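Local structure of bacteriocin (Pseudomonas syringae pv. tomato, 4FZL) at residues Ala48-Gln51 with Arg52-Glu55. The protein is a colicin M-like bacteriocin, syringacin M, that degrades the cell-wall precursor lipid II, probably as a phosphatase, and binds calcium. Sequence-based numbering, arbitrary orientation.
Sequences AADQ and REAE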
# COMPACT_ATOMS: atom_id res chain seq x y z
N ALA A 48 -9.06 -5.35 7.32
CA ALA A 48 -10.45 -5.31 6.87
C ALA A 48 -10.94 -3.87 6.57
O ALA A 48 -11.74 -3.66 5.62
CB ALA A 48 -11.34 -6.00 7.91
N ALA A 49 -10.54 -2.94 7.45
CA ALA A 49 -11.00 -1.58 7.30
C ALA A 49 -10.36 -0.98 6.01
O ALA A 49 -10.99 -0.26 5.25
CB ALA A 49 -10.61 -0.77 8.55
N ASP A 50 -9.08 -1.27 5.79
CA ASP A 50 -8.44 -0.82 4.57
C ASP A 50 -9.12 -1.39 3.34
O ASP A 50 -9.28 -0.70 2.35
CB ASP A 50 -6.98 -1.28 4.53
CG ASP A 50 -6.21 -0.75 3.35
OD1 ASP A 50 -5.87 0.46 3.36
OD2 ASP A 50 -5.92 -1.49 2.45
N GLN A 51 -9.44 -2.68 3.37
CA GLN A 51 -10.18 -3.28 2.29
C GLN A 51 -11.51 -2.51 1.99
O GLN A 51 -11.87 -2.25 0.84
CB GLN A 51 -10.41 -4.78 2.60
CG GLN A 51 -11.14 -5.63 1.57
CD GLN A 51 -10.34 -5.96 0.39
OE1 GLN A 51 -9.16 -6.17 0.52
NE2 GLN A 51 -10.95 -6.03 -0.77
N ARG A 52 -12.25 -2.21 3.05
CA ARG A 52 -13.44 -1.47 2.87
C ARG A 52 -13.21 -0.01 2.34
O ARG A 52 -14.01 0.46 1.52
CB ARG A 52 -14.31 -1.37 4.14
CG ARG A 52 -14.87 -2.70 4.61
CD ARG A 52 -15.91 -2.43 5.67
NE ARG A 52 -16.43 -3.66 6.26
CZ ARG A 52 -17.52 -3.70 7.03
NH1 ARG A 52 -18.20 -2.59 7.32
NH2 ARG A 52 -17.92 -4.85 7.54
N GLU A 53 -12.15 0.65 2.81
CA GLU A 53 -11.78 1.94 2.23
C GLU A 53 -11.45 1.79 0.71
O GLU A 53 -11.86 2.67 -0.08
CB GLU A 53 -10.62 2.59 2.98
CG GLU A 53 -10.35 4.01 2.58
CD GLU A 53 -9.24 4.68 3.40
OE1 GLU A 53 -9.30 5.92 3.60
OE2 GLU A 53 -8.33 3.98 3.84
N ALA A 54 -10.83 0.68 0.32
CA ALA A 54 -10.55 0.47 -1.09
C ALA A 54 -11.83 0.35 -1.91
O ALA A 54 -11.83 0.60 -3.12
CB ALA A 54 -9.71 -0.76 -1.33
N GLU A 55 -12.88 -0.09 -1.26
CA GLU A 55 -14.22 -0.28 -1.86
C GLU A 55 -15.07 0.93 -1.82
O GLU A 55 -16.19 0.89 -2.27
CB GLU A 55 -14.91 -1.52 -1.23
CG GLU A 55 -14.20 -2.85 -1.59
CD GLU A 55 -14.46 -4.06 -0.66
OE1 GLU A 55 -15.18 -3.93 0.37
OE2 GLU A 55 -13.92 -5.17 -0.97
O HOH W 1 -6.40 2.63 4.99
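Q51 and E55 join side chains one turn apart at the C-terminal end of the alpha-helix 37-54. The amide NE2 of Q51 donates to E55 OE2 at 3.1 Å, almost straight at 172°. The oxygen lies close to the amide plane of Q51, but the nitrogen meets it from above the carboxylate plane. The amide and carboxylate planes stand 72° apart. Q51 reaches E55 because its chain starts anti to the backbone N (chi1 -178°) and then bends at chi2. Closer to the backbone, CG of E55 lies 3.4 Å from the carbonyl O of Q51.

Regular i to i+4 backbone bonds run from R52 N to A48 O, E53 N to A49 O and A54 N to D50 O. The next, from E55 N to Q51 O, is weak.

On another side of the helix, the carboxylates of D50 and E53 come near each other, with D50 OD1 4.3 Å from E53 OE2. One water donates to both oxygens, which probably eases their repulsion.

The loop before helix 96-106, and that helix itself, bind these side chains. From the loop, V89 N is hydrogen-bonded to Q51 OE1, and S91 OG to both D50 OD1 and E53 OE2. From the helix, T96 OG1 is hydrogen-bonded to OD1 of the buried D50, and H99 ND1 to D50 OD2.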